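Local atomic coordinates of response regulator (Xanthomonas campestris pv. campestris, PDB entry 3QYY), a protein that probably makes cyclic di-GMP from two GTP molecules as a diguanylate cyclase, this chain being its GGDEF domain, held here with bound cyclic di-GMP. Residues D84-W89 / F94-H99; V44-D49 / L107-W112; G131-E136 / T142-R147. All coordinates share one frame; numbering follows the deposited sequence.

Contact 1: D84-W89 / F94-H99. With C2E (9,9'-[(2R,3R,3aS,5S,7aR,9R,10R,10aS,12S,14aR)-3,5,10,12-tetrahydroxy-5,12-dioxidooctahydro-2H,7H-difuro[3,2-d:3',2'-j][1,3,7,9,2,8]tetraoxadiphosphacyclododecine-2,9-diyl]bis(2-amino-1,9-dihydro-6H-purin-6-one)), chain C.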
loop_
_atom_site.group_PDB
_atom_site.type_symbol
_atom_site.label_atom_id
_atom_site.label_comp_id
_atom_site.label_asym_id
_atom_site.label_seq_id
_atom_site.Cartn_x
_atom_site.Cartn_y
_atom_site.Cartn_z
ATOM N N ASP B 84 -11.521 5.003 23.090
ATOM C CA ASP B 84 -10.468 4.702 22.129
ATOM C C ASP B 84 -11.122 4.266 20.818
ATOM O O ASP B 84 -12.343 4.125 20.740
ATOM C CB ASP B 84 -9.576 3.590 22.678
ATOM C CG ASP B 84 -8.941 3.956 24.015
ATOM O OD1 ASP B 84 -8.455 3.044 24.709
ATOM O OD2 ASP B 84 -8.918 5.156 24.367
ATOM N N TRP B 85 -10.321 4.055 19.782
ATOM C CA TRP B 85 -10.899 3.644 18.513
ATOM C C TRP B 85 -9.916 2.989 17.568
ATOM O O TRP B 85 -8.704 3.146 17.705
ATOM C CB TRP B 85 -11.542 4.843 17.809
ATOM C CG TRP B 85 -10.620 6.021 17.614
ATOM C CD1 TRP B 85 -10.479 7.098 18.439
ATOM C CD2 TRP B 85 -9.722 6.235 16.516
ATOM N NE1 TRP B 85 -9.551 7.974 17.923
ATOM C CE2 TRP B 85 -9.071 7.469 16.743
ATOM C CE3 TRP B 85 -9.404 5.503 15.361
ATOM C CZ2 TRP B 85 -8.118 7.993 15.854
ATOM C CZ3 TRP B 85 -8.455 6.024 14.477
ATOM C CH2 TRP B 85 -7.826 7.258 14.731
ATOM N N ILE B 86 -10.454 2.231 16.617
ATOM C CA ILE B 86 -9.634 1.592 15.603
ATOM C C ILE B 86 -10.307 1.830 14.257
ATOM O O ILE B 86 -11.523 1.672 14.108
ATOM C CB ILE B 86 -9.456 0.072 15.857
ATOM C CG1 ILE B 86 -8.607 -0.538 14.736
ATOM C CG2 ILE B 86 -10.822 -0.618 15.958
ATOM C CD1 ILE B 86 -8.106 -1.950 15.021
ATOM N N GLY B 87 -9.513 2.256 13.283
ATOM C CA GLY B 87 -10.050 2.511 11.964
ATOM C C GLY B 87 -9.201 1.858 10.896
ATOM O O GLY B 87 -8.034 1.540 11.123
ATOM N N ARG B 88 -9.796 1.655 9.729
ATOM C CA ARG B 88 -9.097 1.055 8.606
ATOM C C ARG B 88 -8.828 2.175 7.602
ATOM O O ARG B 88 -9.756 2.728 7.009
ATOM C CB ARG B 88 -9.969 -0.033 7.970
ATOM C CG ARG B 88 -9.265 -0.863 6.908
ATOM C CD ARG B 88 -10.195 -1.916 6.318
ATOM N NE ARG B 88 -9.529 -2.689 5.274
ATOM C CZ ARG B 88 -10.131 -3.580 4.495
ATOM N NH1 ARG B 88 -11.429 -3.824 4.635
ATOM N NH2 ARG B 88 -9.431 -4.222 3.568
ATOM N N TRP B 89 -7.558 2.528 7.437
ATOM C CA TRP B 89 -7.187 3.584 6.503
ATOM C C TRP B 89 -7.544 3.097 5.100
ATOM O O TRP B 89 -8.014 3.862 4.250
ATOM C CB TRP B 89 -5.680 3.849 6.605
ATOM C CG TRP B 89 -5.235 5.154 6.021
ATOM C CD1 TRP B 89 -4.338 5.334 5.005
ATOM C CD2 TRP B 89 -5.601 6.466 6.470
ATOM N NE1 TRP B 89 -4.116 6.676 4.799
ATOM C CE2 TRP B 89 -4.877 7.393 5.685
ATOM C CE3 TRP B 89 -6.468 6.949 7.464
ATOM C CZ2 TRP B 89 -4.991 8.780 5.862
ATOM C CZ3 TRP B 89 -6.581 8.331 7.640
ATOM C CH2 TRP B 89 -5.844 9.227 6.841
ATOM N N PHE B 94 -4.133 0.229 9.169
ATOM C CA PHE B 94 -5.068 0.651 10.214
ATOM C C PHE B 94 -4.508 1.751 11.113
ATOM O O PHE B 94 -3.295 1.929 11.217
ATOM C CB PHE B 94 -5.421 -0.544 11.111
ATOM C CG PHE B 94 -6.161 -1.642 10.403
ATOM C CD1 PHE B 94 -7.551 -1.689 10.434
ATOM C CD2 PHE B 94 -5.470 -2.611 9.682
ATOM C CE1 PHE B 94 -8.247 -2.685 9.753
ATOM C CE2 PHE B 94 -6.156 -3.612 8.993
ATOM C CZ PHE B 94 -7.549 -3.648 9.031
ATOM N N LEU B 95 -5.413 2.479 11.760
ATOM C CA LEU B 95 -5.045 3.522 12.710
ATOM C C LEU B 95 -5.745 3.178 14.019
ATOM O O LEU B 95 -6.884 2.707 14.016
ATOM C CB LEU B 95 -5.532 4.907 12.270
ATOM C CG LEU B 95 -5.133 5.540 10.932
ATOM C CD1 LEU B 95 -5.201 7.059 11.097
ATOM C CD2 LEU B 95 -3.751 5.119 10.508
ATOM N N ILE B 96 -5.064 3.408 15.135
ATOM C CA ILE B 96 -5.647 3.156 16.441
ATOM C C ILE B 96 -5.423 4.391 17.304
ATOM O O ILE B 96 -4.303 4.906 17.391
ATOM C CB ILE B 96 -5.013 1.916 17.133
ATOM C CG1 ILE B 96 -5.369 0.642 16.352
ATOM C CG2 ILE B 96 -5.514 1.811 18.571
ATOM C CD1 ILE B 96 -4.893 -0.660 17.010
ATOM N N GLY B 97 -6.503 4.876 17.909
ATOM C CA GLY B 97 -6.418 6.036 18.774
ATOM C C GLY B 97 -6.645 5.582 20.204
ATOM O O GLY B 97 -7.653 4.937 20.502
ATOM N N VAL B 98 -5.703 5.902 21.087
ATOM C CA VAL B 98 -5.816 5.505 22.487
ATOM C C VAL B 98 -5.719 6.713 23.409
ATOM O O VAL B 98 -4.707 7.416 23.416
ATOM C CB VAL B 98 -4.703 4.508 22.885
ATOM C CG1 VAL B 98 -4.843 4.133 24.361
ATOM C CG2 VAL B 98 -4.772 3.265 22.007
ATOM N N HIS B 99 -6.776 6.956 24.179
ATOM C CA HIS B 99 -6.775 8.068 25.115
ATOM C C HIS B 99 -6.271 7.600 26.469
ATOM O O HIS B 99 -7.051 7.352 27.392
ATOM C CB HIS B 99 -8.172 8.677 25.250
ATOM C CG HIS B 99 -8.532 9.602 24.130
ATOM N ND1 HIS B 99 -9.425 9.261 23.137
ATOM C CD2 HIS B 99 -8.099 10.850 23.833
ATOM C CE1 HIS B 99 -9.528 10.260 22.278
ATOM N NE2 HIS B 99 -8.732 11.236 22.678
HETATM P P1 C2E C . -2.459 7.058 1.592
HETATM O O2P C2E C . -3.684 7.640 0.941
HETATM O O1P C2E C . -2.191 7.510 2.999
HETATM O "O5'" C2E C . -2.529 5.480 1.647
HETATM C "C5'" C2E C . -1.449 4.732 2.242
HETATM C "C4'" C2E C . -1.812 3.257 2.103
HETATM O "O4'" C2E C . -3.059 2.879 2.661
HETATM C "C3'" C2E C . -1.874 2.825 0.640
HETATM O "O3'" C2E C . -0.568 2.538 0.137
HETATM C "C2'" C2E C . -2.803 1.655 0.721
HETATM O "O2'" C2E C . -2.019 0.473 0.955
HETATM C "C1'" C2E C . -3.754 1.911 1.878
HETATM N N9 C2E C . -5.029 2.494 1.382
HETATM C C8 C2E C . -5.476 3.751 1.589
HETATM N N7 C2E C . -6.680 3.951 1.013
HETATM C C5 C2E C . -7.029 2.810 0.428
HETATM C C6 C2E C . -8.197 2.327 -0.353
HETATM O O6 C2E C . -9.165 3.091 -0.587
HETATM N N1 C2E C . -8.195 1.044 -0.797
HETATM C C2 C2E C . -7.162 0.192 -0.553
HETATM N N2 C2E C . -7.224 -1.069 -1.022
HETATM N N3 C2E C . -6.047 0.577 0.163
HETATM C C4 C2E C . -5.936 1.848 0.664
HETATM P P11 C2E C . -0.391 2.892 -1.423
HETATM O O21 C2E C . -1.429 2.188 -2.234
HETATM O O11 C2E C . 0.999 2.464 -1.744
HETATM O O5A C2E C . -0.518 4.449 -1.633
HETATM C C5A C2E C . 0.406 5.300 -0.954
HETATM C C4A C2E C . 0.098 6.735 -1.255
HETATM O O4A C2E C . 0.031 7.045 -2.673
HETATM C C3A C2E C . -1.231 7.218 -0.676
HETATM O O3A C2E C . -1.150 7.504 0.735
HETATM C C2A C2E C . -1.487 8.425 -1.524
HETATM O O2A C2E C . -0.843 9.559 -0.921
HETATM C C1A C2E C . -0.906 8.108 -2.892
HETATM N N91 C2E C . -1.987 7.753 -3.839
HETATM C C81 C2E C . -2.527 6.534 -4.089
HETATM N N71 C2E C . -3.501 6.618 -5.027
HETATM C C51 C2E C . -3.594 7.909 -5.391
HETATM C C61 C2E C . -4.413 8.718 -6.337
HETATM O O61 C2E C . -5.286 8.198 -7.054
HETATM N N11 C2E C . -4.186 10.059 -6.408
HETATM C C21 C2E C . -3.237 10.684 -5.644
HETATM N N21 C2E C . -3.063 12.024 -5.764
HETATM N N31 C2E C . -2.456 9.995 -4.760
HETATM C C41 C2E C . -2.594 8.636 -4.601
#

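Contact 2: V44-D49 / L107-W112. With MG (magnesium ion), chain I.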
loop_
_atom_site.group_PDB
_atom_site.type_symbol
_atom_site.label_atom_id
_atom_site.label_comp_id
_atom_site.label_asym_id
_atom_site.label_seq_id
_atom_site.Cartn_x
_atom_site.Cartn_y
_atom_site.Cartn_z
ATOM N N VAL B 44 -2.775 9.099 22.125
ATOM C CA VAL B 44 -1.676 8.506 21.386
ATOM C C VAL B 44 -2.253 7.932 20.094
ATOM O O VAL B 44 -3.249 7.206 20.123
ATOM C CB VAL B 44 -1.015 7.371 22.187
ATOM C CG1 VAL B 44 0.199 6.844 21.436
ATOM C CG2 VAL B 44 -0.614 7.878 23.575
ATOM N N LEU B 45 -1.635 8.270 18.967
ATOM C CA LEU B 45 -2.086 7.774 17.668
ATOM C C LEU B 45 -1.100 6.754 17.128
ATOM O O LEU B 45 0.112 6.986 17.145
ATOM C CB LEU B 45 -2.211 8.927 16.666
ATOM C CG LEU B 45 -2.576 8.526 15.230
ATOM C CD1 LEU B 45 -4.018 8.011 15.199
ATOM C CD2 LEU B 45 -2.407 9.721 14.294
ATOM N N PHE B 46 -1.621 5.623 16.655
ATOM C CA PHE B 46 -0.793 4.572 16.078
ATOM C C PHE B 46 -1.181 4.342 14.621
ATOM O O PHE B 46 -2.363 4.364 14.274
ATOM C CB PHE B 46 -0.982 3.233 16.799
ATOM C CG PHE B 46 -0.591 3.247 18.246
ATOM C CD1 PHE B 46 -1.513 3.606 19.224
ATOM C CD2 PHE B 46 0.692 2.875 18.635
ATOM C CE1 PHE B 46 -1.163 3.588 20.574
ATOM C CE2 PHE B 46 1.054 2.854 19.985
ATOM C CZ PHE B 46 0.123 3.212 20.954
ATOM N N VAL B 47 -0.180 4.129 13.774
ATOM C CA VAL B 47 -0.415 3.824 12.366
ATOM C C VAL B 47 0.175 2.432 12.196
ATOM O O VAL B 47 1.353 2.217 12.500
ATOM C CB VAL B 47 0.306 4.812 11.418
ATOM C CG1 VAL B 47 0.291 4.265 9.978
ATOM C CG2 VAL B 47 -0.388 6.166 11.458
ATOM N N LEU B 48 -0.643 1.488 11.730
ATOM C CA LEU B 48 -0.197 0.111 11.548
ATOM C C LEU B 48 -0.331 -0.366 10.105
ATOM O O LEU B 48 -1.287 -0.023 9.413
ATOM C CB LEU B 48 -1.017 -0.829 12.438
ATOM C CG LEU B 48 -1.367 -0.378 13.861
ATOM C CD1 LEU B 48 -2.111 -1.504 14.562
ATOM C CD2 LEU B 48 -0.119 -0.021 14.628
ATOM N N ASP B 49 0.627 -1.171 9.663
ATOM C CA ASP B 49 0.600 -1.727 8.312
ATOM C C ASP B 49 1.049 -3.179 8.412
ATOM O O ASP B 49 2.116 -3.469 8.957
ATOM C CB ASP B 49 1.548 -0.953 7.387
ATOM C CG ASP B 49 1.477 -1.432 5.946
ATOM O OD1 ASP B 49 2.540 -1.518 5.294
ATOM O OD2 ASP B 49 0.357 -1.707 5.463
ATOM N N LEU B 107 2.335 -0.134 25.791
ATOM C CA LEU B 107 2.460 -1.461 26.381
ATOM C C LEU B 107 1.290 -2.351 25.989
ATOM O O LEU B 107 1.459 -3.544 25.748
ATOM C CB LEU B 107 2.555 -1.360 27.907
ATOM C CG LEU B 107 3.963 -1.166 28.477
ATOM C CD1 LEU B 107 4.790 -2.412 28.199
ATOM C CD2 LEU B 107 4.626 0.062 27.862
ATOM N N LYS B 108 0.103 -1.762 25.924
ATOM C CA LYS B 108 -1.095 -2.501 25.555
ATOM C C LYS B 108 -1.013 -2.928 24.087
ATOM O O LYS B 108 -1.397 -4.042 23.728
ATOM C CB LYS B 108 -2.331 -1.624 25.762
ATOM C CG LYS B 108 -3.642 -2.383 25.750
ATOM C CD LYS B 108 -3.971 -2.963 27.117
ATOM C CE LYS B 108 -4.247 -1.855 28.126
ATOM N NZ LYS B 108 -4.666 -2.394 29.450
ATOM N N LEU B 109 -0.504 -2.035 23.243
ATOM C CA LEU B 109 -0.385 -2.320 21.817
ATOM C C LEU B 109 0.606 -3.448 21.533
ATOM O O LEU B 109 0.294 -4.382 20.793
ATOM C CB LEU B 109 0.049 -1.065 21.058
ATOM C CG LEU B 109 -0.050 -1.193 19.536
ATOM C CD1 LEU B 109 -1.327 -0.511 19.055
ATOM C CD2 LEU B 109 1.168 -0.562 18.882
ATOM N N ASN B 110 1.798 -3.361 22.117
ATOM C CA ASN B 110 2.818 -4.387 21.910
ATOM C C ASN B 110 2.367 -5.749 22.418
ATOM O O ASN B 110 2.672 -6.777 21.816
ATOM C CB ASN B 110 4.127 -3.995 22.600
ATOM C CG ASN B 110 4.825 -2.841 21.914
ATOM O OD1 ASN B 110 4.345 -1.708 21.936
ATOM N ND2 ASN B 110 5.963 -3.125 21.289
ATOM N N GLN B 111 1.648 -5.750 23.534
ATOM C CA GLN B 111 1.148 -6.987 24.120
ATOM C C GLN B 111 0.144 -7.622 23.161
ATOM O O GLN B 111 0.102 -8.843 22.997
ATOM C CB GLN B 111 0.489 -6.684 25.472
ATOM C CG GLN B 111 -0.106 -7.886 26.192
ATOM C CD GLN B 111 -1.493 -8.244 25.695
ATOM O OE1 GLN B 111 -2.420 -7.435 25.775
ATOM N NE2 GLN B 111 -1.643 -9.459 25.180
ATOM N N TRP B 112 -0.653 -6.778 22.519
ATOM C CA TRP B 112 -1.659 -7.231 21.569
ATOM C C TRP B 112 -1.023 -7.781 20.294
ATOM O O TRP B 112 -1.452 -8.812 19.776
ATOM C CB TRP B 112 -2.597 -6.070 21.234
ATOM C CG TRP B 112 -3.522 -6.322 20.087
ATOM C CD1 TRP B 112 -4.435 -7.331 19.968
ATOM C CD2 TRP B 112 -3.654 -5.520 18.908
ATOM N NE1 TRP B 112 -5.131 -7.205 18.789
ATOM C CE2 TRP B 112 -4.672 -6.101 18.119
ATOM C CE3 TRP B 112 -3.013 -4.364 18.444
ATOM C CZ2 TRP B 112 -5.065 -5.564 16.891
ATOM C CZ3 TRP B 112 -3.406 -3.828 17.219
ATOM C CH2 TRP B 112 -4.422 -4.430 16.459
HETATM MG MG MG I . -0.102 -2.182 3.525
HETATM O O HOH W 1 1.770 -1.236 2.744
HETATM O O HOH W 2 -0.965 -0.338 3.489
HETATM O O HOH W 3 1.060 -4.050 3.644
#

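Contact 3: G131-E136 / T142-R147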
loop_
_atom_site.group_PDB
_atom_site.type_symbol
_atom_site.label_atom_id
_atom_site.label_comp_id
_atom_site.label_asym_id
_atom_site.label_seq_id
_atom_site.Cartn_x
_atom_site.Cartn_y
_atom_site.Cartn_z
ATOM N N GLY B 131 3.863 2.517 14.066
ATOM C CA GLY B 131 4.487 3.781 14.413
ATOM C C GLY B 131 3.549 4.572 15.312
ATOM O O GLY B 131 2.329 4.560 15.110
ATOM N N SER B 132 4.098 5.258 16.308
ATOM C CA SER B 132 3.265 6.035 17.220
ATOM C C SER B 132 3.703 7.490 17.359
ATOM O O SER B 132 4.854 7.842 17.084
ATOM C CB SER B 132 3.255 5.381 18.609
ATOM O OG SER B 132 4.550 5.388 19.191
ATOM N N ALA B 133 2.762 8.328 17.782
ATOM C CA ALA B 133 3.008 9.748 18.011
ATOM C C ALA B 133 2.072 10.186 19.138
ATOM O O ALA B 133 0.928 9.733 19.216
ATOM C CB ALA B 133 2.729 10.554 16.744
ATOM N N VAL B 134 2.559 11.059 20.014
ATOM C CA VAL B 134 1.755 11.538 21.131
ATOM C C VAL B 134 1.276 12.967 20.898
ATOM O O VAL B 134 2.026 13.815 20.411
ATOM C CB VAL B 134 2.556 11.483 22.454
ATOM C CG1 VAL B 134 2.949 10.047 22.761
ATOM C CG2 VAL B 134 3.797 12.356 22.347
ATOM N N CYS B 135 0.020 13.230 21.237
ATOM C CA CYS B 135 -0.534 14.563 21.058
ATOM C C CYS B 135 0.036 15.505 22.112
ATOM O O CYS B 135 0.155 15.148 23.284
ATOM C CB CYS B 135 -2.061 14.530 21.165
ATOM S SG CYS B 135 -2.875 16.076 20.680
ATOM N N GLU B 136 0.400 16.703 21.674
ATOM C CA GLU B 136 0.951 17.723 22.558
ATOM C C GLU B 136 0.456 19.075 22.067
ATOM O O GLU B 136 0.123 19.226 20.893
ATOM C CB GLU B 136 2.482 17.681 22.534
ATOM C CG GLU B 136 3.071 16.394 23.094
ATOM C CD GLU B 136 4.585 16.341 22.995
ATOM O OE1 GLU B 136 5.176 15.344 23.466
ATOM O OE2 GLU B 136 5.183 17.292 22.445
ATOM N N THR B 142 -3.323 16.656 11.539
ATOM C CA THR B 142 -2.557 16.342 10.337
ATOM C C THR B 142 -1.088 16.124 10.682
ATOM O O THR B 142 -0.444 15.222 10.147
ATOM C CB THR B 142 -2.683 17.454 9.273
ATOM O OG1 THR B 142 -2.271 18.706 9.831
ATOM C CG2 THR B 142 -4.121 17.564 8.795
ATOM N N GLU B 143 -0.567 16.943 11.593
ATOM C CA GLU B 143 0.824 16.837 12.022
ATOM C C GLU B 143 1.031 15.570 12.847
ATOM O O GLU B 143 2.032 14.877 12.685
ATOM C CB GLU B 143 1.211 18.067 12.846
ATOM C CG GLU B 143 2.600 18.025 13.475
ATOM C CD GLU B 143 3.715 17.850 12.459
ATOM O OE1 GLU B 143 3.506 18.177 11.272
ATOM O OE2 GLU B 143 4.812 17.397 12.854
ATOM N N LEU B 144 0.082 15.272 13.732
ATOM C CA LEU B 144 0.169 14.074 14.563
ATOM C C LEU B 144 0.201 12.850 13.651
ATOM O O LEU B 144 0.986 11.923 13.861
ATOM C CB LEU B 144 -1.035 13.985 15.510
ATOM C CG LEU B 144 -1.047 12.802 16.484
ATOM C CD1 LEU B 144 0.125 12.919 17.449
ATOM C CD2 LEU B 144 -2.364 12.779 17.255
ATOM N N TYR B 145 -0.654 12.856 12.631
ATOM C CA TYR B 145 -0.709 11.752 11.681
ATOM C C TYR B 145 0.628 11.601 10.954
ATOM O O TYR B 145 1.155 10.493 10.818
ATOM C CB TYR B 145 -1.840 11.972 10.666
ATOM C CG TYR B 145 -1.797 10.999 9.504
ATOM C CD1 TYR B 145 -1.132 11.325 8.321
ATOM C CD2 TYR B 145 -2.361 9.730 9.614
ATOM C CE1 TYR B 145 -1.024 10.404 7.275
ATOM C CE2 TYR B 145 -2.261 8.803 8.578
ATOM C CZ TYR B 145 -1.586 9.147 7.412
ATOM O OH TYR B 145 -1.448 8.220 6.403
ATOM N N ARG B 146 1.182 12.719 10.497
ATOM C CA ARG B 146 2.455 12.692 9.788
ATOM C C ARG B 146 3.552 12.078 10.646
ATOM O O ARG B 146 4.374 11.315 10.151
ATOM C CB ARG B 146 2.861 14.105 9.360
ATOM C CG ARG B 146 1.898 14.738 8.370
ATOM C CD ARG B 146 2.422 16.055 7.818
ATOM N NE ARG B 146 1.481 16.638 6.869
ATOM C CZ ARG B 146 1.694 17.759 6.189
ATOM N NH1 ARG B 146 2.827 18.430 6.348
ATOM N NH2 ARG B 146 0.772 18.210 5.349
ATOM N N ARG B 147 3.561 12.405 11.936
ATOM C CA ARG B 147 4.573 11.863 12.837
ATOM C C ARG B 147 4.424 10.356 13.021
ATOM O O ARG B 147 5.402 9.611 12.940
ATOM C CB ARG B 147 4.502 12.562 14.200
ATOM C CG ARG B 147 4.956 14.014 14.168
ATOM C CD ARG B 147 4.877 14.647 15.547
ATOM N NE ARG B 147 5.357 16.026 15.541
ATOM C CZ ARG B 147 5.420 16.798 16.620
ATOM N NH1 ARG B 147 5.034 16.326 17.799
ATOM N NH2 ARG B 147 5.865 18.043 16.522
#

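Contact 1: D84-W89 / F94-H99
Trp85 lays its indole flat on the backbone of Gly97, with Gly97 CA 3.8 Å from the centroid of the five-membered ring and 19° off the ring normal, a CH-pi contact. A first torsion of 55° places CG between the backbone N and carbonyl carbon of Trp85 and folds the ring back across the neighbouring strand, where CZ3 also reaches CB of Leu95 at 3.8 Å. The indole N-H is taken by Ser32. Beneath this packing runs the antiparallel hairpin that carries the GGDEF signature in its turn: Gly97 N donates to Trp85 O at 2.8 Å, and Gly87 N to Leu95 O at 2.8 Å. On the other face Ile86 lies beside Ile96, and Arg88 CG comes within 3.5 Å of Phe94 CE1.

The end at Asp84 and His99 is partly exposed to solvent, with fewer side-chain contacts across the strands, yet it is closed by a nearly straight bond from His99 N to Asp84 OD2 at 2.8 Å, arriving 51° out of the carboxylate plane; Asp84 OD1 is held by Gly81 N.

At the opposite end the polar chemistry serves the ligand. Trp89 NE1 donates to phosphate oxygen O1P of the cyclic di-GMP at 2.8 Å, near the indole plane. Arg88 splits its guanidinium between Asp14, Gly91 O and guanine O61 of another cyclic di-GMP. Adjacent residues of one strand thus present N-H donors to different ligand molecules, a phosphate and a base. The molecule held by Trp89 is also bonded by Arg88 of the second subunit, consistent with a ligand dimer bound between subunits.

Contact 2: V44-D49 / L107-W112
The Phe46 ring receives a methyl over one face: CD1 of Leu109 stands 3.9 Å from the ring centroid, only 12° off the normal, which qualifies as a CH-pi contact. The indole of Trp112 is met differently, at its edge, where Leu48 CD1 approaches CZ3 at 3.8 Å and lies near the ring plane. Both encounters belong to the alpha/beta fold of the GGDEF domain, related to the nucleotide cyclase catalytic domains, in which helix 102-116 covers one face of a mixed sheet and strand 44-50 occupies its middle.

The axes of strand 44-49 and helix 107-112 run 25° apart and come no nearer than 11.5 Å, so the gap is bridged by side chains with no hydrogen bond across it. Phe46 and Leu109 reach toward each other from opposite directions. With CG anti to the backbone N (chi1 -169°), Leu109 extends both methyls to the ring: CD1 takes the face, while CD2 touches Phe46 CD2 at 3.5 Å. That second methyl also approaches Leu48 CD2, more loosely, at 4.5 Å. The indole nitrogen of Trp112 turns to Ser75, and Trp79 meets its ring with the planes steeply inclined. Leu163 of the edge strand 162-165 packs on both Phe46 and Leu109, widening this apolar layer.

Leu45 and Val47 of the same strand pack on helix 141-157 instead, and the strand then delivers Asp49 to the metal site. There Asp92, from the GGDEF signature, is the other protein ligand, and Lys156 forms a salt bridge with Asp49 OD1. Asp49 OD2 binds the magnesium ion at 2.0 Å, while one metal-bound water donates a hydrogen bond to Asp49 OD1 at 2.7 Å.

Contact 3: G131-E136 / T142-R147
Ala133 and Arg147 bring their CA atoms to 5.8 Å where strand 131-134 and helix 142-147 pass at 145° with their axes 7.4 Å apart, an approach consistent with the small side chain of Ala133 at this point. The two elements open a beta-alpha-beta unit: strand 128-134 leads into helix 141-157, and the chain then returns as strand 162-165, parallel to and beside the first.

The methyl of Ala133 points at the helix and settles against one turn of it. Its CB is 3.6 Å from Leu144 CD1 and 3.7 Å from Arg147 CB, two positions three apart in sequence and so presented on the same side of the helix. Leu144 does the deeper packing. With CG anti to its own backbone N (chi1 -178°), the isobutyl group extends along the end of the strand: CD1 also lies 3.6 Å from Val134 O, and CD2 reaches more loosely to Cys135 CB at 4.3 Å. No hydrogen bond crosses the interface, which rests on van der Waals contacts, mostly between apolar groups. Val33 of helix 22-38, together with Phe43 and Leu45, adds to the surroundings of Leu144.

The outer side is polar and partly exposed. Arg147 meets Ala133 most closely through CB, while its extended chain carries the guanidinium beyond, toward Glu143 one turn earlier and, in a long and weak ion pair, toward Asp166. Tyr145 faces away from the strand; its ring stacks on Trp89 and touches cyclic di-GMP, and its hydroxyl is hydrogen-bonded to Lys54 of the second subunit. Within the helix, a bent, salt-bridging hydrogen bond runs from Arg147 NE to the anti lone pair of Glu143 OE2 at 3.1 Å, with that oxygen 28° out of the guanidinium plane.

All three contacts draw on one mixed sheet, ordered 85-90, 93-98, 44-50, 128-134, 162-165. Contact 1 is nested within the chain loop closed by contact 2, and contact 3 follows both. Centres of contacts 1 and 2 lie about 9 Å apart, and contact 3 is about 13 Å from each. Strand 44-50 joins them: Leu48 N faces Phe94 O at 2.7 Å and Val47 N faces Gly131 O at 2.9 Å, both probable hydrogen bonds. Ile96 CD1 also packs on Trp112 CZ3 at 3.5 Å. The sheet thereby sets the magnesium ligand Asp49 near the GGDEF hairpin, while Trp89 and Tyr145 from contacts 1 and 3 share a cyclic di-GMP pocket.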